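Local coordinates for protein beta-1,4-mannanase (Cellulomonas fimi, PDB 2BVY) that probably hydrolyses internal beta-1,4 linkages of mannans as an endo-acting family 26 glycoside hydrolase of clan GH-A, this piece holding the catalytic barrel and an Ig-like domain, at residues A[38-43]-A[67-72]; A[375-380]-A[391-396]. All coordinates share one frame; numbering follows the deposited sequence.

How the interactions relate
Interaction 1 (38-43 with 67-72) lies in the catalytic family 26 barrel. Interaction 2 (375-380 with 391-396) lies in the Ig-like domain that follows it in the chain. Their centres are 36 Å apart and their nearest atoms about 21 Å, so they do not touch. They sit on opposite sides of the chain's centre. Interaction 1 is the one near the active site: the side chain of D70 is about 7 Å from that of E282, the predicted nucleophile, and about 10 Å from that of E175, the predicted proton donor. Interaction 2 is away from these residues, but its H376 reaches helix 190-207 of the barrel, so it joins the two domains.

Interaction 1: A[38-43]-A[67-72]; sequences HTTSFG and FGWDTL
T40 and W69 meet at the rim of the indole. T40 OG1 lies at the ring edge, in its plane, 3.2 Å from W69 CH2. S41 OG comes near the same edge at CZ3. T39 instead uses its methyl: CG2 sits over one face of the F67 ring, 3.9 Å from the ring centroid, in a CH-pi contact. It gets there because OG1, bonded to S54, is turned anti to the backbone N (chi1 -153°), which leaves CG2 between N and the carbonyl carbon. T40 CG2 adds a second methyl at F67 CE2, 3.7 Å away. The backbones are joined by one bond, H38 N to G68 O at 2.8 Å. Water 1 links T39 N to the same carbonyl oxygen and lies over one face of the W69 indole.

Strands 32-37 and 66-70 are parallel neighbours in the TIM barrel, and 38-43 is the loop that leaves the first of them. The H38 imidazole is held at both nitrogens: ND1 pairs with S41 OG at 2.7 Å, while NE2 bonds E78. F42 CD2 lies over one face of this ring, and ND1 is 4.1 Å from W69 CE3. Replacing W69 with an alanine would probably open a gap beside T40 and S41 and leave N108, which bonds the indole NE1, without that mate.

Interaction 2: A[375-380]-A[391-396]; sequences VHIASP and TTVRVR
The H376 imidazole carries R396 CB over one face, 3.7 Å from the ring centroid, in a CH-pi contact. The R396 chain then bends away, its guanidinium plane 53° from the ring, and NE bonds L427 O. F239 also meets the imidazole, the ring planes at about 90°. The other flat group is the R394 guanidinium. S379 OG stands at its edge, in plane, accepts from NE and gives its own proton to T392 O, though the place of this hydroxyl is less sure.

The strands run antiparallel. H376 and R396 form a hydrogen-bonded pair: R396 N gives a bond to H376 O at 2.8 Å, and H376 N returns one to R396 O at 3.0 Å. Further along, A378 and S379 both face R394 in a classic beta bulge. Their two amides share R394 O through weak bonds, while R394 N bonds S379 O at 3.0 Å. On the other face of the sheet, I377 CG1 meets V395 CG2 at 4.0 Å. V395 CG1, anti to its own N (chi1 178°), reaches V375 CG2 at 3.6 Å.

This pair belongs to the Ig-like domain. Strand 374-379 is outermost in its sheet, and strand 429-433 adjoins 391-398 on its other side. V375 and I377 pack on strand 456-466. H376 faces helix 190-207 of the catalytic barrel, where ND1 bonds E195 and NE2 bonds E202.

Interaction 1: A[38-43]-A[67-72]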
ATOM      1  N   HIS A  38      -3.293   2.186  14.260  1.00 26.79           N
ATOM      2  CA  HIS A  38      -2.903   1.879  15.639  1.00 26.90           C
ATOM      3  C   HIS A  38      -4.074   2.060  16.600  1.00 26.38           C
ATOM      4  O   HIS A  38      -3.895   2.511  17.740  1.00 25.22           O
ATOM      5  CB  HIS A  38      -1.774   2.815  16.072  1.00 27.23           C
ATOM      6  CG  HIS A  38      -0.443   2.481  15.476  1.00 29.37           C
ATOM      7  ND1 HIS A  38       0.236   1.321  15.778  1.00 29.83           N
ATOM      8  CD2 HIS A  38       0.351   3.172  14.625  1.00 31.08           C
ATOM      9  CE1 HIS A  38       1.392   1.310  15.139  1.00 32.42           C
ATOM     10  NE2 HIS A  38       1.487   2.423  14.432  1.00 32.47           N
ATOM     11  N   THR A  39      -5.266   1.699  16.150  1.00 24.71           N
ATOM     12  CA  THR A  39      -6.454   1.896  16.963  1.00 25.61           C
ATOM     13  C   THR A  39      -6.413   1.207  18.334  1.00 27.88           C
ATOM     14  O   THR A  39      -6.983   1.721  19.302  1.00 28.49           O
ATOM     15  CB  THR A  39      -7.736   1.508  16.150  1.00 25.35           C
ATOM     16  OG1 THR A  39      -8.855   2.255  16.645  1.00 25.48           O
ATOM     17  CG2 THR A  39      -8.027   0.018  16.238  1.00 24.28           C
ATOM     18  N   THR A  40      -5.722   0.073  18.442  1.00 28.11           N
ATOM     19  CA  THR A  40      -5.639  -0.615  19.729  1.00 29.69           C
ATOM     20  C   THR A  40      -4.246  -0.565  20.347  1.00 29.96           C
ATOM     21  O   THR A  40      -3.988  -1.228  21.352  1.00 30.17           O
ATOM     22  CB  THR A  40      -6.069  -2.104  19.634  1.00 29.47           C
ATOM     23  OG1 THR A  40      -5.207  -2.800  18.725  1.00 31.51           O
ATOM     24  CG2 THR A  40      -7.520  -2.219  19.162  1.00 30.00           C
ATOM     25  N   SER A  41      -3.349   0.216  19.760  1.00 28.22           N
ATOM     26  CA  SER A  41      -1.995   0.313  20.302  1.00 27.85           C
ATOM     27  C   SER A  41      -1.651   1.713  20.814  1.00 27.37           C
ATOM     28  O   SER A  41      -0.754   1.874  21.646  1.00 28.36           O
ATOM     29  CB  SER A  41      -0.973  -0.136  19.255  1.00 26.29           C
ATOM     30  OG  SER A  41      -1.084   0.617  18.070  1.00 28.19           O
ATOM     31  N   PHE A  42      -2.372   2.713  20.315  1.00 26.25           N
ATOM     32  CA  PHE A  42      -2.188   4.115  20.704  1.00 26.30           C
ATOM     33  C   PHE A  42      -3.551   4.747  20.989  1.00 27.53           C
ATOM     34  O   PHE A  42      -4.433   4.749  20.132  1.00 26.11           O
ATOM     35  CB  PHE A  42      -1.510   4.894  19.581  1.00 26.18           C
ATOM     36  CG  PHE A  42      -0.019   4.747  19.549  1.00 26.95           C
ATOM     37  CD1 PHE A  42       0.780   5.472  20.428  1.00 25.78           C
ATOM     38  CD2 PHE A  42       0.588   3.892  18.630  1.00 26.68           C
ATOM     39  CE1 PHE A  42       2.178   5.354  20.396  1.00 28.15           C
ATOM     40  CE2 PHE A  42       1.979   3.762  18.587  1.00 28.40           C
ATOM     41  CZ  PHE A  42       2.779   4.499  19.476  1.00 29.23           C
ATOM     42  N   GLY A  43      -3.723   5.278  22.194  1.00 28.87           N
ATOM     43  CA  GLY A  43      -4.988   5.894  22.546  1.00 30.06           C
ATOM     44  C   GLY A  43      -4.870   6.871  23.698  1.00 31.11           C
ATOM     45  O   GLY A  43      -4.007   6.723  24.567  1.00 31.76           O
ATOM     46  N   PHE A  67      -8.398  -1.892  10.828  1.00 25.38           N
ATOM     47  CA  PHE A  67      -7.324  -1.670  11.795  1.00 25.99           C
ATOM     48  C   PHE A  67      -6.033  -1.485  11.000  1.00 25.65           C
ATOM     49  O   PHE A  67      -5.568  -2.421  10.354  1.00 26.03           O
ATOM     50  CB  PHE A  67      -7.165  -2.885  12.716  1.00 26.30           C
ATOM     51  CG  PHE A  67      -8.289  -3.069  13.701  1.00 26.16           C
ATOM     52  CD1 PHE A  67      -9.614  -3.103  13.278  1.00 24.84           C
ATOM     53  CD2 PHE A  67      -8.013  -3.253  15.054  1.00 25.75           C
ATOM     54  CE1 PHE A  67     -10.646  -3.322  14.186  1.00 26.24           C
ATOM     55  CE2 PHE A  67      -9.042  -3.473  15.977  1.00 26.76           C
ATOM     56  CZ  PHE A  67     -10.358  -3.509  15.542  1.00 26.13           C
ATOM     57  N   GLY A  68      -5.463  -0.284  11.036  1.00 24.90           N
ATOM     58  CA  GLY A  68      -4.236  -0.037  10.292  1.00 24.54           C
ATOM     59  C   GLY A  68      -2.984  -0.181  11.135  1.00 25.37           C
ATOM     60  O   GLY A  68      -2.966   0.211  12.294  1.00 24.71           O
ATOM     61  N   TRP A  69      -1.931  -0.740  10.547  1.00 26.60           N
ATOM     62  CA  TRP A  69      -0.670  -0.930  11.250  1.00 26.14           C
ATOM     63  C   TRP A  69       0.484  -0.456  10.377  1.00 28.10           C
ATOM     64  O   TRP A  69       0.275   0.006   9.258  1.00 26.32           O
ATOM     65  CB  TRP A  69      -0.468  -2.405  11.595  1.00 25.44           C
ATOM     66  CG  TRP A  69      -1.672  -3.050  12.227  1.00 25.18           C
ATOM     67  CD1 TRP A  69      -2.575  -3.886  11.619  1.00 23.68           C
ATOM     68  CD2 TRP A  69      -2.102  -2.915  13.586  1.00 24.54           C
ATOM     69  NE1 TRP A  69      -3.534  -4.279  12.520  1.00 22.71           N
ATOM     70  CE2 TRP A  69      -3.271  -3.699  13.734  1.00 25.30           C
ATOM     71  CE3 TRP A  69      -1.618  -2.207  14.692  1.00 25.89           C
ATOM     72  CZ2 TRP A  69      -3.962  -3.799  14.952  1.00 26.80           C
ATOM     73  CZ3 TRP A  69      -2.308  -2.304  15.909  1.00 27.38           C
ATOM     74  CH2 TRP A  69      -3.466  -3.096  16.023  1.00 27.70           C
ATOM     75  N   ASP A  70       1.707  -0.589  10.883  1.00 28.94           N
ATOM     76  CA  ASP A  70       2.865  -0.148  10.122  1.00 27.74           C
ATOM     77  C   ASP A  70       4.134  -0.924  10.474  1.00 27.27           C
ATOM     78  O   ASP A  70       4.360  -1.245  11.634  1.00 28.71           O
ATOM     79  CB  ASP A  70       3.085   1.344  10.373  1.00 26.54           C
ATOM     80  CG  ASP A  70       3.934   1.986   9.308  1.00 27.77           C
ATOM     81  OD1 ASP A  70       5.176   1.812   9.334  1.00 28.19           O
ATOM     82  OD2 ASP A  70       3.350   2.650   8.426  1.00 28.10           O
ATOM     83  N   THR A  71       4.968  -1.208   9.476  1.00 26.70           N
ATOM     84  CA  THR A  71       6.206  -1.939   9.720  1.00 26.97           C
ATOM     85  C   THR A  71       7.129  -1.222  10.708  1.00 27.44           C
ATOM     86  O   THR A  71       8.169  -1.757  11.087  1.00 29.32           O
ATOM     87  CB  THR A  71       6.981  -2.216   8.407  1.00 26.99           C
ATOM     88  OG1 THR A  71       7.183  -0.991   7.694  1.00 27.06           O
ATOM     89  CG2 THR A  71       6.212  -3.187   7.533  1.00 25.85           C
ATOM     90  N   LEU A  72       6.762  -0.011  11.119  1.00 27.78           N
ATOM     91  CA  LEU A  72       7.558   0.707  12.112  1.00 28.15           C
ATOM     92  C   LEU A  72       7.476  -0.112  13.407  1.00 27.61           C
ATOM     93  O   LEU A  72       8.319   0.016  14.285  1.00 28.71           O
ATOM     94  CB  LEU A  72       7.006   2.117  12.360  1.00 28.24           C
ATOM     95  CG  LEU A  72       7.386   3.248  11.399  1.00 30.06           C
ATOM     96  CD1 LEU A  72       6.595   4.506  11.737  1.00 27.87           C
ATOM     97  CD2 LEU A  72       8.881   3.520  11.496  1.00 28.87           C
TER
HETATM   98  O   HOH W   1      -4.985  -0.747  14.233  1.00 26.93           O

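Interaction 2: A[375-380]-A[391-396]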
ATOM      1  N   VAL A 375       5.961  -8.852 -18.323  1.00 39.12           N
ATOM      2  CA  VAL A 375       7.393  -8.806 -18.485  1.00 38.18           C
ATOM      3  C   VAL A 375       7.795  -7.365 -18.233  1.00 37.10           C
ATOM      4  O   VAL A 375       7.165  -6.435 -18.738  1.00 36.99           O
ATOM      5  CB  VAL A 375       7.834  -9.226 -19.912  1.00 39.88           C
ATOM      6  CG1 VAL A 375       7.173  -8.333 -20.957  1.00 40.60           C
ATOM      7  CG2 VAL A 375       9.354  -9.142 -20.030  1.00 40.64           C
ATOM      8  N   HIS A 376       8.820  -7.179 -17.413  1.00 34.79           N
ATOM      9  CA  HIS A 376       9.317  -5.846 -17.127  1.00 33.20           C
ATOM     10  C   HIS A 376      10.802  -5.935 -16.806  1.00 31.77           C
ATOM     11  O   HIS A 376      11.291  -6.965 -16.340  1.00 32.59           O
ATOM     12  CB  HIS A 376       8.510  -5.187 -15.984  1.00 29.82           C
ATOM     13  CG  HIS A 376       8.541  -5.936 -14.687  1.00 28.85           C
ATOM     14  ND1 HIS A 376       9.397  -5.608 -13.656  1.00 28.85           N
ATOM     15  CD2 HIS A 376       7.792  -6.972 -14.237  1.00 28.49           C
ATOM     16  CE1 HIS A 376       9.173  -6.405 -12.627  1.00 26.61           C
ATOM     17  NE2 HIS A 376       8.205  -7.242 -12.954  1.00 27.41           N
ATOM     18  N   ILE A 377      11.526  -4.863 -17.094  1.00 31.53           N
ATOM     19  CA  ILE A 377      12.961  -4.822 -16.855  1.00 29.74           C
ATOM     20  C   ILE A 377      13.230  -4.157 -15.508  1.00 29.59           C
ATOM     21  O   ILE A 377      13.024  -2.954 -15.348  1.00 29.01           O
ATOM     22  CB  ILE A 377      13.666  -4.055 -18.014  1.00 29.21           C
ATOM     23  CG1 ILE A 377      13.445  -4.816 -19.330  1.00 28.61           C
ATOM     24  CG2 ILE A 377      15.160  -3.912 -17.741  1.00 27.93           C
ATOM     25  CD1 ILE A 377      13.753  -4.007 -20.581  1.00 28.51           C
ATOM     26  N   ALA A 378      13.674  -4.955 -14.539  1.00 29.29           N
ATOM     27  CA  ALA A 378      13.960  -4.453 -13.200  1.00 31.06           C
ATOM     28  C   ALA A 378      15.199  -3.548 -13.165  1.00 31.95           C
ATOM     29  O   ALA A 378      15.295  -2.649 -12.326  1.00 32.46           O
ATOM     30  CB  ALA A 378      14.120  -5.623 -12.227  1.00 30.16           C
ATOM     31  N   SER A 379      16.154  -3.788 -14.058  1.00 31.36           N
ATOM     32  CA  SER A 379      17.342  -2.934 -14.123  1.00 32.83           C
ATOM     33  C   SER A 379      18.009  -3.059 -15.485  1.00 33.15           C
ATOM     34  O   SER A 379      18.251  -4.167 -15.969  1.00 35.18           O
ATOM     35  CB  SER A 379      18.344  -3.272 -13.007  1.00 32.54           C
ATOM     36  OG  SER A 379      18.856  -4.584 -13.132  1.00 31.49           O
ATOM     37  N   PRO A 380      18.283  -1.919 -16.141  1.00 33.01           N
ATOM     38  CA  PRO A 380      17.988  -0.569 -15.645  1.00 33.02           C
ATOM     39  C   PRO A 380      16.512  -0.202 -15.794  1.00 32.55           C
ATOM     40  O   PRO A 380      15.896  -0.445 -16.834  1.00 30.74           O
ATOM     41  CB  PRO A 380      18.888   0.309 -16.503  1.00 32.93           C
ATOM     42  CG  PRO A 380      18.844  -0.397 -17.829  1.00 32.48           C
ATOM     43  CD  PRO A 380      18.960  -1.861 -17.450  1.00 32.19           C
ATOM     44  N   THR A 391      27.165  -3.266 -15.150  1.00 45.30           N
ATOM     45  CA  THR A 391      25.887  -3.506 -14.486  1.00 45.44           C
ATOM     46  C   THR A 391      25.311  -4.832 -14.929  1.00 43.86           C
ATOM     47  O   THR A 391      25.887  -5.526 -15.762  1.00 44.10           O
ATOM     48  CB  THR A 391      24.828  -2.436 -14.831  1.00 46.25           C
ATOM     49  OG1 THR A 391      25.470  -1.237 -15.285  1.00 47.46           O
ATOM     50  CG2 THR A 391      23.982  -2.123 -13.597  1.00 46.53           C
ATOM     51  N   THR A 392      24.159  -5.172 -14.366  1.00 42.43           N
ATOM     52  CA  THR A 392      23.479  -6.406 -14.707  1.00 40.54           C
ATOM     53  C   THR A 392      22.079  -6.039 -15.166  1.00 39.85           C
ATOM     54  O   THR A 392      21.395  -5.246 -14.515  1.00 38.96           O
ATOM     55  CB  THR A 392      23.351  -7.344 -13.488  1.00 40.84           C
ATOM     56  OG1 THR A 392      24.622  -7.469 -12.840  1.00 42.35           O
ATOM     57  CG2 THR A 392      22.876  -8.719 -13.929  1.00 38.70           C
ATOM     58  N   VAL A 393      21.659  -6.600 -16.292  1.00 38.70           N
ATOM     59  CA  VAL A 393      20.323  -6.346 -16.797  1.00 37.47           C
ATOM     60  C   VAL A 393      19.470  -7.498 -16.299  1.00 37.70           C
ATOM     61  O   VAL A 393      19.811  -8.661 -16.520  1.00 37.14           O
ATOM     62  CB  VAL A 393      20.275  -6.332 -18.350  1.00 37.86           C
ATOM     63  CG1 VAL A 393      18.840  -6.201 -18.824  1.00 38.38           C
ATOM     64  CG2 VAL A 393      21.095  -5.180 -18.893  1.00 37.77           C
ATOM     65  N   ARG A 394      18.383  -7.187 -15.597  1.00 37.69           N
ATOM     66  CA  ARG A 394      17.493  -8.235 -15.111  1.00 38.18           C
ATOM     67  C   ARG A 394      16.074  -8.009 -15.583  1.00 37.37           C
ATOM     68  O   ARG A 394      15.529  -6.913 -15.477  1.00 37.73           O
ATOM     69  CB  ARG A 394      17.531  -8.362 -13.583  1.00 39.66           C
ATOM     70  CG  ARG A 394      18.129  -7.192 -12.869  1.00 42.21           C
ATOM     71  CD  ARG A 394      18.633  -7.586 -11.491  1.00 43.71           C
ATOM     72  NE  ARG A 394      19.817  -6.802 -11.161  1.00 48.19           N
ATOM     73  CZ  ARG A 394      20.694  -7.129 -10.223  1.00 47.84           C
ATOM     74  NH1 ARG A 394      20.520  -8.229  -9.511  1.00 50.07           N
ATOM     75  NH2 ARG A 394      21.758  -6.370 -10.020  1.00 49.12           N
ATOM     76  N   VAL A 395      15.493  -9.069 -16.126  1.00 35.67           N
ATOM     77  CA  VAL A 395      14.147  -9.036 -16.651  1.00 33.90           C
ATOM     78  C   VAL A 395      13.256 -10.006 -15.901  1.00 34.43           C
ATOM     79  O   VAL A 395      13.654 -11.136 -15.602  1.00 32.73           O
ATOM     80  CB  VAL A 395      14.141  -9.409 -18.140  1.00 33.51           C
ATOM     81  CG1 VAL A 395      12.715  -9.415 -18.673  1.00 32.29           C
ATOM     82  CG2 VAL A 395      15.006  -8.428 -18.917  1.00 30.09           C
ATOM     83  N   ARG A 396      12.050  -9.552 -15.589  1.00 35.16           N
ATOM     84  CA  ARG A 396      11.097 -10.391 -14.886  1.00 36.84           C
ATOM     85  C   ARG A 396      10.012 -10.811 -15.857  1.00 36.97           C
ATOM     86  O   ARG A 396       9.465  -9.984 -16.587  1.00 34.58           O
ATOM     87  CB  ARG A 396      10.462  -9.629 -13.720  1.00 37.59           C
ATOM     88  CG  ARG A 396      10.185 -10.485 -12.490  1.00 40.59           C
ATOM     89  CD  ARG A 396       9.086 -11.516 -12.691  1.00 40.54           C
ATOM     90  NE  ARG A 396       9.441 -12.779 -12.053  1.00 43.62           N
ATOM     91  CZ  ARG A 396       8.569 -13.681 -11.611  1.00 45.07           C
ATOM     92  NH1 ARG A 396       7.266 -13.472 -11.725  1.00 47.32           N
ATOM     93  NH2 ARG A 396       9.003 -14.804 -11.064  1.00 46.92           N
TER